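Minor fimbrium tip subunit Mfa3 (PDB 5NF4) forms part of the tip of the minor fimbriae, filaments that mediate biofilm formation and adhesion to host cells and other oral bacteria. Local coordinates at residues Lys107-Ile119 with Gly158-Ile172. Numbering follows the deposited sequence.
Sequences KPGQRDFFFVANI and GFPMSRMYSNQTVTI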
loop_
_atom_site.group_PDB
_atom_site.type_symbol
_atom_site.label_atom_id
_atom_site.label_comp_id
_atom_site.label_asym_id
_atom_site.label_seq_id
_atom_site.Cartn_x
_atom_site.Cartn_y
_atom_site.Cartn_z
ATOM N N LYS A 107 -2.654 30.435 8.071
ATOM C CA LYS A 107 -3.700 31.347 7.644
ATOM C C LYS A 107 -4.881 30.570 7.077
ATOM O O LYS A 107 -4.701 29.511 6.463
ATOM C CB LYS A 107 -3.160 32.316 6.594
ATOM C CG LYS A 107 -2.031 33.217 7.141
ATOM C CD LYS A 107 -2.568 34.156 8.247
ATOM C CE LYS A 107 -1.539 35.183 8.709
ATOM N NZ LYS A 107 -2.129 36.105 9.740
ATOM N N PRO A 108 -6.092 31.077 7.295
ATOM C CA PRO A 108 -7.285 30.414 6.749
ATOM C C PRO A 108 -7.397 30.488 5.244
ATOM O O PRO A 108 -6.739 31.304 4.610
ATOM C CB PRO A 108 -8.436 31.187 7.383
ATOM C CG PRO A 108 -7.873 32.584 7.543
ATOM C CD PRO A 108 -6.415 32.382 7.916
ATOM N N GLY A 109 -8.224 29.616 4.680
ATOM C CA GLY A 109 -8.506 29.633 3.257
ATOM C C GLY A 109 -8.730 28.225 2.743
ATOM O O GLY A 109 -9.137 27.356 3.504
ATOM N N GLN A 110 -8.514 28.025 1.446
ATOM C CA GLN A 110 -8.663 26.719 0.811
ATOM C C GLN A 110 -7.295 26.090 0.774
ATOM O O GLN A 110 -6.353 26.711 0.272
ATOM C CB GLN A 110 -9.217 26.839 -0.611
ATOM C CG GLN A 110 -10.575 27.510 -0.665
ATOM C CD GLN A 110 -11.513 26.939 0.380
ATOM O OE1 GLN A 110 -11.908 27.629 1.354
ATOM N NE2 GLN A 110 -11.844 25.659 0.213
ATOM N N ARG A 111 -7.169 24.904 1.354
ATOM C CA ARG A 111 -5.847 24.287 1.498
ATOM C C ARG A 111 -5.819 22.848 1.044
ATOM O O ARG A 111 -6.767 22.080 1.241
ATOM C CB ARG A 111 -5.373 24.374 2.965
ATOM C CG ARG A 111 -4.734 25.716 3.361
ATOM C CD ARG A 111 -5.751 26.829 3.697
ATOM N NE ARG A 111 -5.018 28.043 3.991
ATOM C CZ ARG A 111 -4.590 28.902 3.076
ATOM N NH1 ARG A 111 -4.860 28.732 1.783
ATOM N NH2 ARG A 111 -3.912 29.958 3.459
ATOM N N ASP A 112 -4.709 22.506 0.400
ATOM C CA ASP A 112 -4.388 21.129 0.049
ATOM C C ASP A 112 -3.358 20.579 1.054
ATOM O O ASP A 112 -2.302 21.170 1.224
ATOM C CB ASP A 112 -3.811 21.071 -1.357
ATOM C CG ASP A 112 -4.829 21.328 -2.460
ATOM O OD1 ASP A 112 -5.996 21.720 -2.238
ATOM O OD2 ASP A 112 -4.441 21.069 -3.613
ATOM N N PHE A 113 -3.676 19.466 1.718
ATOM C CA PHE A 113 -2.836 18.889 2.771
ATOM C C PHE A 113 -2.183 17.624 2.205
ATOM O O PHE A 113 -2.874 16.793 1.650
ATOM C CB PHE A 113 -3.642 18.488 3.982
ATOM C CG PHE A 113 -4.157 19.651 4.805
ATOM C CD1 PHE A 113 -5.189 20.465 4.343
ATOM C CD2 PHE A 113 -3.624 19.885 6.057
ATOM C CE1 PHE A 113 -5.653 21.504 5.134
ATOM C CE2 PHE A 113 -4.075 20.913 6.831
ATOM C CZ PHE A 113 -5.092 21.721 6.376
ATOM N N PHE A 114 -0.883 17.494 2.406
ATOM C CA PHE A 114 -0.143 16.307 1.968
ATOM C C PHE A 114 0.534 15.707 3.179
ATOM O O PHE A 114 1.230 16.399 3.904
ATOM C CB PHE A 114 0.913 16.630 0.902
ATOM C CG PHE A 114 0.349 17.146 -0.379
ATOM C CD1 PHE A 114 -0.084 18.472 -0.466
ATOM C CD2 PHE A 114 0.259 16.337 -1.504
ATOM C CE1 PHE A 114 -0.592 18.970 -1.653
ATOM C CE2 PHE A 114 -0.246 16.833 -2.700
ATOM C CZ PHE A 114 -0.698 18.174 -2.761
ATOM N N PHE A 115 0.375 14.390 3.344
ATOM C CA PHE A 115 0.971 13.667 4.444
ATOM C C PHE A 115 1.817 12.531 3.856
ATOM O O PHE A 115 1.325 11.753 3.041
ATOM C CB PHE A 115 -0.075 13.082 5.389
ATOM C CG PHE A 115 -0.849 14.130 6.154
ATOM C CD1 PHE A 115 -1.995 14.689 5.618
ATOM C CD2 PHE A 115 -0.403 14.555 7.384
ATOM C CE1 PHE A 115 -2.705 15.644 6.314
ATOM C CE2 PHE A 115 -1.106 15.519 8.109
ATOM C CZ PHE A 115 -2.255 16.065 7.575
ATOM N N VAL A 116 3.071 12.473 4.286
ATOM C CA VAL A 116 4.041 11.471 3.801
ATOM C C VAL A 116 4.745 10.865 5.015
ATOM O O VAL A 116 5.357 11.581 5.787
ATOM C CB VAL A 116 5.070 12.112 2.833
ATOM C CG1 VAL A 116 6.076 11.094 2.381
ATOM C CG2 VAL A 116 4.344 12.660 1.591
ATOM N N ALA A 117 4.701 9.532 5.157
ATOM C CA ALA A 117 5.274 8.871 6.305
ATOM C C ALA A 117 6.338 7.871 5.895
ATOM O O ALA A 117 6.241 7.290 4.814
ATOM C CB ALA A 117 4.205 8.157 7.111
ATOM N N ASN A 118 7.347 7.747 6.754
ATOM C CA ASN A 118 8.391 6.736 6.604
ATOM C C ASN A 118 9.187 6.835 5.300
ATOM O O ASN A 118 9.684 5.840 4.787
ATOM C CB ASN A 118 7.751 5.362 6.718
ATOM C CG ASN A 118 7.184 5.110 8.098
ATOM O OD1 ASN A 118 7.599 5.754 9.065
ATOM N ND2 ASN A 118 6.270 4.137 8.210
ATOM N N ILE A 119 9.330 8.038 4.792
ATOM C CA ILE A 119 10.180 8.289 3.635
ATOM C C ILE A 119 11.573 8.721 4.112
ATOM O O ILE A 119 11.718 9.660 4.894
ATOM C CB ILE A 119 9.526 9.357 2.725
ATOM C CG1 ILE A 119 8.230 8.804 2.114
ATOM C CG2 ILE A 119 10.482 9.832 1.638
ATOM C CD1 ILE A 119 8.403 7.526 1.290
ATOM N N GLY A 158 9.746 1.358 8.623
ATOM C CA GLY A 158 8.344 1.131 8.350
ATOM C C GLY A 158 8.028 1.262 6.887
ATOM O O GLY A 158 8.835 1.801 6.102
ATOM N N PHE A 159 6.834 0.809 6.509
ATOM C CA PHE A 159 6.336 0.951 5.133
ATOM C C PHE A 159 6.071 2.405 4.805
ATOM O O PHE A 159 5.484 3.101 5.622
ATOM C CB PHE A 159 5.016 0.180 4.935
ATOM C CG PHE A 159 5.127 -1.298 5.039
ATOM C CD1 PHE A 159 6.038 -2.012 4.266
ATOM C CD2 PHE A 159 4.256 -1.994 5.853
ATOM C CE1 PHE A 159 6.109 -3.392 4.366
ATOM C CE2 PHE A 159 4.316 -3.344 5.950
ATOM C CZ PHE A 159 5.256 -4.058 5.198
ATOM N N PRO A 160 6.452 2.880 3.606
ATOM C CA PRO A 160 5.974 4.207 3.195
ATOM C C PRO A 160 4.469 4.300 3.215
ATOM O O PRO A 160 3.773 3.345 2.855
ATOM C CB PRO A 160 6.507 4.367 1.764
ATOM C CG PRO A 160 7.713 3.432 1.702
ATOM C CD PRO A 160 7.329 2.259 2.594
ATOM N N MET A 161 3.961 5.451 3.666
ATOM C CA MET A 161 2.519 5.703 3.707
ATOM C C MET A 161 2.251 7.138 3.281
ATOM O O MET A 161 3.134 7.995 3.350
ATOM C CB MET A 161 1.937 5.470 5.094
ATOM C CG MET A 161 2.459 4.277 5.805
ATOM S SD MET A 161 1.602 4.127 7.376
ATOM C CE MET A 161 2.464 2.729 8.103
ATOM N N SER A 162 1.049 7.386 2.784
ATOM C CA SER A 162 0.678 8.755 2.476
ATOM C C SER A 162 -0.801 8.984 2.496
ATOM O O SER A 162 -1.617 8.048 2.506
ATOM C CB SER A 162 1.211 9.117 1.105
ATOM O OG SER A 162 0.580 8.275 0.153
ATOM N N ARG A 163 -1.158 10.258 2.481
ATOM C CA ARG A 163 -2.537 10.617 2.250
ATOM C C ARG A 163 -2.558 12.067 1.819
ATOM O O ARG A 163 -1.716 12.845 2.253
ATOM C CB ARG A 163 -3.372 10.391 3.504
ATOM C CG ARG A 163 -4.876 10.429 3.273
ATOM C CD ARG A 163 -5.400 9.207 2.575
ATOM N NE ARG A 163 -6.803 9.431 2.286
ATOM C CZ ARG A 163 -7.815 9.034 3.045
ATOM N NH1 ARG A 163 -7.607 8.315 4.143
ATOM N NH2 ARG A 163 -9.051 9.348 2.683
ATOM N N MET A 164 -3.470 12.407 0.920
ATOM C CA MET A 164 -3.657 13.807 0.569
ATOM C C MET A 164 -5.124 14.171 0.535
ATOM O O MET A 164 -6.000 13.361 0.180
ATOM C CB MET A 164 -2.950 14.144 -0.760
ATOM C CG MET A 164 -3.452 13.514 -1.999
ATOM S SD MET A 164 -2.546 14.135 -3.460
ATOM C CE MET A 164 -3.389 15.707 -3.686
ATOM N N TYR A 165 -5.398 15.416 0.947
ATOM C CA TYR A 165 -6.748 15.952 0.982
ATOM C C TYR A 165 -6.735 17.300 0.270
ATOM O O TYR A 165 -6.035 18.216 0.691
ATOM C CB TYR A 165 -7.227 16.129 2.422
ATOM C CG TYR A 165 -7.150 14.886 3.287
ATOM C CD1 TYR A 165 -8.182 13.952 3.302
ATOM C CD2 TYR A 165 -6.054 14.655 4.097
ATOM C CE1 TYR A 165 -8.117 12.833 4.107
ATOM C CE2 TYR A 165 -5.998 13.555 4.929
ATOM C CZ TYR A 165 -7.014 12.648 4.930
ATOM O OH TYR A 165 -6.956 11.539 5.748
ATOM N N SER A 166 -7.524 17.425 -0.782
ATOM C CA SER A 166 -7.541 18.633 -1.585
ATOM C C SER A 166 -8.717 19.559 -1.274
ATOM O O SER A 166 -9.770 19.138 -0.779
ATOM C CB SER A 166 -7.573 18.259 -3.067
ATOM O OG SER A 166 -8.749 17.537 -3.315
ATOM N N ASN A 167 -8.503 20.836 -1.568
ATOM C CA ASN A 167 -9.515 21.863 -1.411
ATOM C C ASN A 167 -10.278 21.779 -0.070
ATOM O O ASN A 167 -11.509 21.752 -0.032
ATOM C CB ASN A 167 -10.498 21.808 -2.596
ATOM C CG ASN A 167 -11.308 23.107 -2.742
ATOM O OD1 ASN A 167 -10.878 24.176 -2.295
ATOM N ND2 ASN A 167 -12.470 23.020 -3.384
ATOM N N GLN A 168 -9.537 21.758 1.034
ATOM C CA GLN A 168 -10.133 21.761 2.355
ATOM C C GLN A 168 -10.394 23.168 2.812
ATOM O O GLN A 168 -9.546 24.029 2.674
ATOM C CB GLN A 168 -9.208 21.085 3.350
ATOM C CG GLN A 168 -8.823 19.681 2.943
ATOM C CD GLN A 168 -9.985 18.728 3.020
ATOM O OE1 GLN A 168 -10.450 18.416 4.104
ATOM N NE2 GLN A 168 -10.458 18.249 1.863
ATOM N N THR A 169 -11.560 23.388 3.378
ATOM C CA THR A 169 -11.893 24.704 3.848
ATOM C C THR A 169 -11.407 24.825 5.265
ATOM O O THR A 169 -11.893 24.140 6.165
ATOM C CB THR A 169 -13.410 24.972 3.770
ATOM O OG1 THR A 169 -13.846 24.797 2.416
ATOM C CG2 THR A 169 -13.719 26.361 4.232
ATOM N N VAL A 170 -10.446 25.720 5.465
ATOM C CA VAL A 170 -9.896 25.981 6.787
ATOM C C VAL A 170 -10.417 27.308 7.295
ATOM O O VAL A 170 -10.136 28.360 6.689
ATOM C CB VAL A 170 -8.353 25.996 6.729
ATOM C CG1 VAL A 170 -7.763 26.244 8.108
ATOM C CG2 VAL A 170 -7.841 24.687 6.144
ATOM N N THR A 171 -11.216 27.262 8.371
ATOM C CA THR A 171 -11.875 28.441 8.902
ATOM C C THR A 171 -11.083 29.030 10.050
ATOM O O THR A 171 -10.224 28.380 10.639
ATOM C CB THR A 171 -13.315 28.133 9.411
ATOM O OG1 THR A 171 -13.286 27.040 10.332
ATOM C CG2 THR A 171 -14.246 27.802 8.247
ATOM N N ILE A 172 -11.413 30.267 10.373
ATOM C CA ILE A 172 -10.724 31.030 11.393
ATOM C C ILE A 172 -11.058 30.558 12.794
ATOM O O ILE A 172 -12.218 30.308 13.125
ATOM C CB ILE A 172 -11.084 32.517 11.267
ATOM C CG1 ILE A 172 -10.496 33.079 9.964
ATOM C CG2 ILE A 172 -10.586 33.326 12.465
ATOM C CD1 ILE A 172 -11.113 34.363 9.529
HETATM O O HOH W 1 10.313 3.374 4.464
#
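Gln110 reaches across to Asn167 and Thr169, next to a beta bulge in the antiparallel pairing of strands 109-117 and 161-170. Its CB and CG run past Asn167 OD1, and the chain then bends at chi2 (-47°). OE1 of Gln110 lies 3.6 Å from Thr169 CG2. At the tip, NE2 spends both N-H groups in its own amide plane. One goes to Asn167 OD1 at 3.1 Å, almost straight at 176° but from above that carbonyl plane. The other goes to Thr169 OG1.

Arg111 pairs with Gln168, but Phe113 pairs with Tyr165: the register slips by one where the chain turns a corner at Asn167. There Asp112 OD1 takes the backbone N of Asn167 at 2.7 Å, from above the carboxylate plane, and also bonds Ser79 OG. Strand 109-117 lies between strands 71-78 and 161-170, hydrogen-bonded to both.

The side chains alternate. Met164 CE is 3.5 Å from Phe114 CE2, in an oblique Met-aromatic contact; Phe114 also packs on helix 132-140. On the other face, Val170 CG2 meets the edge of Phe113. Phe115 CE1 lies at the edge of the Tyr165 ring, and Phe115 packs on strand 180-205. At the far end, Asn118 ND2 donates to Phe159 O at 2.9 Å and to Arg68 O, while OD1 accepts from His70 N. Polar side-chain bonds thus hold the corner, while aromatic and methionine packing lines both faces beyond it.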